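Local coordinates for N-terminal acetyltransferase-like protein (Chaetomium thermophilum, PDB 5NNP) that probably serves as the helical-repeat auxiliary subunit that scaffolds an N-terminal acetyltransferase of the NatA type, at residues R89-K102 against I114-R126. Residues are numbered along the deposited sequence; the frame is centred on the assembly and turned at random.
Sequences RTNKNFDEAIKAYK and IQRDLAVLQIQMR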
loop_
_atom_site.group_PDB
_atom_site.type_symbol
_atom_site.label_atom_id
_atom_site.label_comp_id
_atom_site.label_asym_id
_atom_site.label_seq_id
_atom_site.Cartn_x
_atom_site.Cartn_y
_atom_site.Cartn_z
ATOM N N ARG A 89 -4.342 -20.863 15.690
ATOM C CA ARG A 89 -4.152 -20.298 14.364
ATOM C C ARG A 89 -5.480 -19.851 13.775
ATOM O O ARG A 89 -5.545 -18.848 13.076
ATOM C CB ARG A 89 -3.479 -21.299 13.436
ATOM C CG ARG A 89 -3.230 -20.735 12.079
ATOM C CD ARG A 89 -2.561 -21.737 11.198
ATOM N NE ARG A 89 -3.467 -22.799 10.797
ATOM C CZ ARG A 89 -3.137 -23.766 9.951
ATOM N NH1 ARG A 89 -1.919 -23.794 9.432
ATOM N NH2 ARG A 89 -4.018 -24.704 9.623
ATOM N N THR A 90 -6.543 -20.591 14.069
ATOM C CA THR A 90 -7.872 -20.227 13.597
ATOM C C THR A 90 -8.346 -18.927 14.221
ATOM O O THR A 90 -8.923 -18.085 13.535
ATOM C CB THR A 90 -8.915 -21.308 13.905
ATOM O OG1 THR A 90 -8.527 -22.538 13.297
ATOM C CG2 THR A 90 -10.254 -20.901 13.345
ATOM N N ASN A 91 -8.116 -18.786 15.525
ATOM C CA ASN A 91 -8.491 -17.581 16.266
ATOM C C ASN A 91 -7.459 -16.465 16.125
ATOM O O ASN A 91 -7.441 -15.516 16.903
ATOM C CB ASN A 91 -8.713 -17.907 17.744
ATOM C CG ASN A 91 -10.033 -18.641 17.989
ATOM O OD1 ASN A 91 -11.083 -18.015 18.144
ATOM N ND2 ASN A 91 -9.981 -19.974 18.025
ATOM N N LYS A 92 -6.600 -16.608 15.124
ATOM C CA LYS A 92 -5.660 -15.571 14.713
ATOM C C LYS A 92 -4.585 -15.229 15.743
ATOM O O LYS A 92 -3.889 -14.227 15.590
ATOM C CB LYS A 92 -6.421 -14.307 14.332
ATOM C CG LYS A 92 -7.428 -14.545 13.236
ATOM C CD LYS A 92 -6.855 -15.482 12.196
ATOM C CE LYS A 92 -7.922 -15.889 11.201
ATOM N NZ LYS A 92 -8.557 -14.687 10.636
ATOM N N ASN A 93 -4.449 -16.064 16.769
ATOM C CA ASN A 93 -3.350 -15.944 17.717
ATOM C C ASN A 93 -2.144 -16.754 17.262
ATOM O O ASN A 93 -1.843 -17.829 17.793
ATOM C CB ASN A 93 -3.772 -16.393 19.111
ATOM C CG ASN A 93 -2.686 -16.154 20.155
ATOM O OD1 ASN A 93 -1.546 -15.793 19.833
ATOM N ND2 ASN A 93 -3.035 -16.364 21.416
ATOM N N PHE A 94 -1.439 -16.217 16.285
ATOM C CA PHE A 94 -0.328 -16.908 15.658
ATOM C C PHE A 94 0.821 -17.165 16.611
ATOM O O PHE A 94 1.641 -18.045 16.389
ATOM C CB PHE A 94 0.161 -16.101 14.460
ATOM C CG PHE A 94 -0.888 -15.925 13.397
ATOM C CD1 PHE A 94 -1.904 -16.865 13.255
ATOM C CD2 PHE A 94 -0.869 -14.830 12.556
ATOM C CE1 PHE A 94 -2.868 -16.723 12.287
ATOM C CE2 PHE A 94 -1.821 -14.679 11.594
ATOM C CZ PHE A 94 -2.831 -15.632 11.451
ATOM N N ASP A 95 0.900 -16.402 17.680
ATOM C CA ASP A 95 2.055 -16.557 18.528
ATOM C C ASP A 95 1.887 -17.776 19.406
ATOM O O ASP A 95 2.828 -18.547 19.594
ATOM C CB ASP A 95 2.295 -15.310 19.365
ATOM C CG ASP A 95 3.755 -14.946 19.430
ATOM O OD1 ASP A 95 4.244 -14.320 18.458
ATOM O OD2 ASP A 95 4.412 -15.315 20.432
ATOM N N GLU A 96 0.685 -17.963 19.932
ATOM C CA GLU A 96 0.414 -19.131 20.753
ATOM C C GLU A 96 0.359 -20.361 19.858
ATOM O O GLU A 96 0.656 -21.469 20.293
ATOM C CB GLU A 96 -0.879 -18.954 21.546
ATOM C CG GLU A 96 -0.777 -17.871 22.605
ATOM C CD GLU A 96 0.135 -18.257 23.762
ATOM O OE1 GLU A 96 -0.155 -19.274 24.448
ATOM O OE2 GLU A 96 1.139 -17.540 23.982
ATOM N N ALA A 97 0.003 -20.157 18.596
ATOM C CA ALA A 97 0.025 -21.245 17.627
ATOM C C ALA A 97 1.449 -21.772 17.448
ATOM O O ALA A 97 1.677 -22.999 17.438
ATOM C CB ALA A 97 -0.543 -20.787 16.305
ATOM N N ILE A 98 2.405 -20.845 17.322
ATOM C CA ILE A 98 3.796 -21.223 17.092
ATOM C C ILE A 98 4.323 -22.117 18.226
ATOM O O ILE A 98 4.933 -23.146 17.969
ATOM C CB ILE A 98 4.701 -19.985 16.924
ATOM C CG1 ILE A 98 4.505 -19.373 15.535
ATOM C CG2 ILE A 98 6.163 -20.364 17.078
ATOM C CD1 ILE A 98 5.162 -18.010 15.330
ATOM N N LYS A 99 4.050 -21.739 19.471
ATOM C CA LYS A 99 4.515 -22.492 20.627
ATOM C C LYS A 99 4.042 -23.938 20.584
ATOM O O LYS A 99 4.767 -24.840 20.978
ATOM C CB LYS A 99 4.026 -21.841 21.925
ATOM C CG LYS A 99 4.515 -20.436 22.146
ATOM C CD LYS A 99 3.787 -19.815 23.323
ATOM C CE LYS A 99 4.657 -18.871 24.112
ATOM N NZ LYS A 99 5.219 -17.829 23.255
ATOM N N ALA A 100 2.810 -24.138 20.112
ATOM C CA ALA A 100 2.157 -25.443 20.124
ATOM C C ALA A 100 2.572 -26.304 18.920
ATOM O O ALA A 100 2.824 -27.505 19.057
ATOM C CB ALA A 100 0.641 -25.261 20.168
ATOM N N TYR A 101 2.644 -25.693 17.743
ATOM C CA TYR A 101 3.191 -26.376 16.574
ATOM C C TYR A 101 4.622 -26.858 16.831
ATOM O O TYR A 101 4.986 -27.988 16.487
ATOM C CB TYR A 101 3.170 -25.456 15.357
ATOM C CG TYR A 101 1.890 -25.502 14.568
ATOM C CD1 TYR A 101 0.795 -24.722 14.917
ATOM C CD2 TYR A 101 1.775 -26.327 13.456
ATOM C CE1 TYR A 101 -0.378 -24.766 14.175
ATOM C CE2 TYR A 101 0.610 -26.381 12.716
ATOM C CZ TYR A 101 -0.460 -25.604 13.072
ATOM O OH TYR A 101 -1.609 -25.675 12.306
ATOM N N LYS A 102 5.426 -25.990 17.443
ATOM C CA LYS A 102 6.835 -26.277 17.714
ATOM C C LYS A 102 7.032 -27.529 18.577
ATOM O O LYS A 102 7.948 -28.328 18.350
ATOM C CB LYS A 102 7.481 -25.074 18.394
ATOM C CG LYS A 102 8.967 -25.002 18.244
ATOM C CD LYS A 102 9.432 -23.556 18.126
ATOM C CE LYS A 102 9.137 -22.786 19.389
ATOM N NZ LYS A 102 9.810 -21.471 19.320
ATOM N N ILE A 114 3.113 -30.468 9.900
ATOM C CA ILE A 114 3.356 -29.653 11.070
ATOM C C ILE A 114 4.516 -28.693 10.813
ATOM O O ILE A 114 4.434 -27.511 11.165
ATOM C CB ILE A 114 3.615 -30.531 12.309
ATOM C CG1 ILE A 114 2.308 -31.234 12.706
ATOM C CG2 ILE A 114 4.158 -29.701 13.461
ATOM C CD1 ILE A 114 2.430 -32.206 13.866
ATOM N N GLN A 115 5.575 -29.185 10.176
ATOM C CA GLN A 115 6.747 -28.356 9.885
ATOM C C GLN A 115 6.402 -27.283 8.874
ATOM O O GLN A 115 6.886 -26.156 8.962
ATOM C CB GLN A 115 7.915 -29.205 9.360
ATOM C CG GLN A 115 9.114 -28.396 8.841
ATOM C CD GLN A 115 9.821 -27.594 9.946
ATOM O OE1 GLN A 115 10.838 -28.020 10.471
ATOM N NE2 GLN A 115 9.272 -26.431 10.297
ATOM N N ARG A 116 5.564 -27.645 7.909
ATOM C CA ARG A 116 5.144 -26.723 6.857
ATOM C C ARG A 116 4.381 -25.539 7.441
ATOM O O ARG A 116 4.664 -24.389 7.113
ATOM C CB ARG A 116 4.289 -27.456 5.826
ATOM C CG ARG A 116 3.883 -26.639 4.627
ATOM C CD ARG A 116 3.257 -27.534 3.560
ATOM N NE ARG A 116 2.299 -28.498 4.109
ATOM C CZ ARG A 116 0.985 -28.284 4.198
ATOM N NH1 ARG A 116 0.470 -27.133 3.773
ATOM N NH2 ARG A 116 0.182 -29.217 4.709
ATOM N N ASP A 117 3.442 -25.833 8.335
ATOM C CA ASP A 117 2.533 -24.831 8.859
ATOM C C ASP A 117 3.203 -23.943 9.880
ATOM O O ASP A 117 2.940 -22.740 9.930
ATOM C CB ASP A 117 1.305 -25.509 9.438
ATOM C CG ASP A 117 0.427 -26.116 8.355
ATOM O OD1 ASP A 117 0.407 -25.572 7.230
ATOM O OD2 ASP A 117 -0.235 -27.139 8.614
ATOM N N LEU A 118 4.103 -24.526 10.661
ATOM C CA LEU A 118 4.892 -23.771 11.626
ATOM C C LEU A 118 5.804 -22.749 10.944
ATOM O O LEU A 118 5.932 -21.611 11.382
ATOM C CB LEU A 118 5.733 -24.730 12.474
ATOM C CG LEU A 118 6.827 -24.098 13.319
ATOM C CD1 LEU A 118 6.217 -23.325 14.477
ATOM C CD2 LEU A 118 7.785 -25.167 13.813
ATOM N N ALA A 119 6.453 -23.176 9.875
ATOM C CA ALA A 119 7.391 -22.321 9.173
ATOM C C ALA A 119 6.673 -21.083 8.662
ATOM O O ALA A 119 7.200 -19.966 8.724
ATOM C CB ALA A 119 8.043 -23.081 8.018
ATOM N N VAL A 120 5.464 -21.303 8.150
ATOM C CA VAL A 120 4.651 -20.213 7.637
ATOM C C VAL A 120 4.346 -19.248 8.780
ATOM O O VAL A 120 4.590 -18.055 8.675
ATOM C CB VAL A 120 3.336 -20.720 6.995
ATOM C CG1 VAL A 120 2.446 -19.564 6.675
ATOM C CG2 VAL A 120 3.629 -21.546 5.735
ATOM N N LEU A 121 3.839 -19.786 9.882
ATOM C CA LEU A 121 3.519 -18.986 11.061
ATOM C C LEU A 121 4.732 -18.197 11.547
ATOM O O LEU A 121 4.622 -17.022 11.919
ATOM C CB LEU A 121 2.977 -19.882 12.184
ATOM C CG LEU A 121 1.579 -20.489 12.019
ATOM C CD1 LEU A 121 1.389 -21.636 12.969
ATOM C CD2 LEU A 121 0.498 -19.442 12.261
ATOM N N GLN A 122 5.894 -18.834 11.537
ATOM C CA GLN A 122 7.085 -18.183 12.060
ATOM C C GLN A 122 7.501 -16.962 11.239
ATOM O O GLN A 122 7.873 -15.928 11.808
ATOM C CB GLN A 122 8.244 -19.165 12.132
ATOM C CG GLN A 122 8.182 -20.100 13.308
ATOM C CD GLN A 122 9.146 -21.266 13.157
ATOM O OE1 GLN A 122 9.237 -21.884 12.088
ATOM N NE2 GLN A 122 9.880 -21.565 14.223
ATOM N N ILE A 123 7.465 -17.078 9.911
ATOM C CA ILE A 123 7.843 -15.935 9.092
ATOM C C ILE A 123 6.740 -14.864 9.182
ATOM O O ILE A 123 7.035 -13.666 9.226
ATOM C CB ILE A 123 8.130 -16.320 7.619
ATOM C CG1 ILE A 123 8.716 -15.125 6.856
ATOM C CG2 ILE A 123 6.882 -16.812 6.927
ATOM C CD1 ILE A 123 9.914 -14.432 7.549
ATOM N N GLN A 124 5.484 -15.299 9.258
ATOM C CA GLN A 124 4.379 -14.366 9.459
ATOM C C GLN A 124 4.573 -13.496 10.700
ATOM O O GLN A 124 4.127 -12.355 10.718
ATOM C CB GLN A 124 3.048 -15.090 9.590
ATOM C CG GLN A 124 1.892 -14.130 9.897
ATOM C CD GLN A 124 1.477 -13.312 8.683
ATOM O OE1 GLN A 124 1.699 -13.713 7.536
ATOM N NE2 GLN A 124 0.898 -12.159 8.925
ATOM N N MET A 125 5.221 -14.028 11.736
ATOM C CA MET A 125 5.445 -13.247 12.959
ATOM C C MET A 125 6.883 -12.789 13.053
ATOM O O MET A 125 7.324 -12.333 14.093
ATOM C CB MET A 125 5.088 -14.037 14.219
ATOM C CG MET A 125 3.684 -14.581 14.235
ATOM S SD MET A 125 2.444 -13.282 14.094
ATOM C CE MET A 125 2.696 -12.424 15.659
ATOM N N ARG A 126 7.606 -12.903 11.951
ATOM C CA ARG A 126 8.989 -12.457 11.892
ATOM C C ARG A 126 9.852 -13.088 12.998
ATOM O O ARG A 126 10.751 -12.454 13.551
ATOM C CB ARG A 126 9.053 -10.925 11.940
ATOM C CG ARG A 126 8.138 -10.212 10.923
ATOM C CD ARG A 126 8.484 -10.528 9.456
ATOM N NE ARG A 126 7.844 -9.628 8.485
ATOM C CZ ARG A 126 6.776 -9.918 7.737
ATOM N NH1 ARG A 126 6.172 -11.099 7.818
ATOM N NH2 ARG A 126 6.304 -9.012 6.894
HETATM O O HOH W 1 0.525 -22.163 9.552
HETATM O O HOH W 2 -1.807 -27.686 10.573
HETATM O O HOH W 3 10.237 -20.631 16.896
#
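Leu121 and Tyr101 interlock as knobs into holes where helix 94-107, in a predicted TPR repeat, packs roughly antiparallel to helix 112-124: segment axes approach to 9.5 Å at 148°. Such pairing of consecutive antiparallel helices builds a TPR solenoid, and here it is largely apolar. Leu121 enters the hole formed by Arg89, Ala97, Ile98 and Tyr101. Its chi1 of -71° places CG beside the backbone N, and the branch there serves two rings: CD1 makes a CH-pi contact over the Tyr101 face, 4.1 Å from the ring centroid, whereas CD2 lies 3.7 Å from Phe94 CD1. Tyr101 fills the hole lined by Ile114, Asp117, Leu118 and Leu121, its OH over one face of the Arg89 guanidinium.

At the N-terminal end of helix 94-107, Met125 SD meets the Phe94 ring at its edge, in plane, 5.2 Å from the centroid, a Met-aromatic contact. Ile98 and Leu121 run alongside each other with opposite sense, Ile98 CG1 3.7 Å from Leu121 CB. Phe525 also meets the Phe94 ring.

Polar links run mainly through water. Arg89 NH1 and Asp117 OD1 form a long salt bridge (3.7 Å), their planes 70° apart; one water joins NH1 to Asp117 O, a second Tyr101 OH to Asp117 OD2. An alanine in place of Tyr101 would probably strip Leu121 CD1 of its aromatic face, open a gap beside Asp117 CB and break that water link. A third water bridges Lys102 NZ and Gln122 NE2, while Gln122 OE1 is hydrogen-bonded to Ser134 OG. With no direct hydrogen bond between the segments, apolar fit probably supplies most of the cohesion.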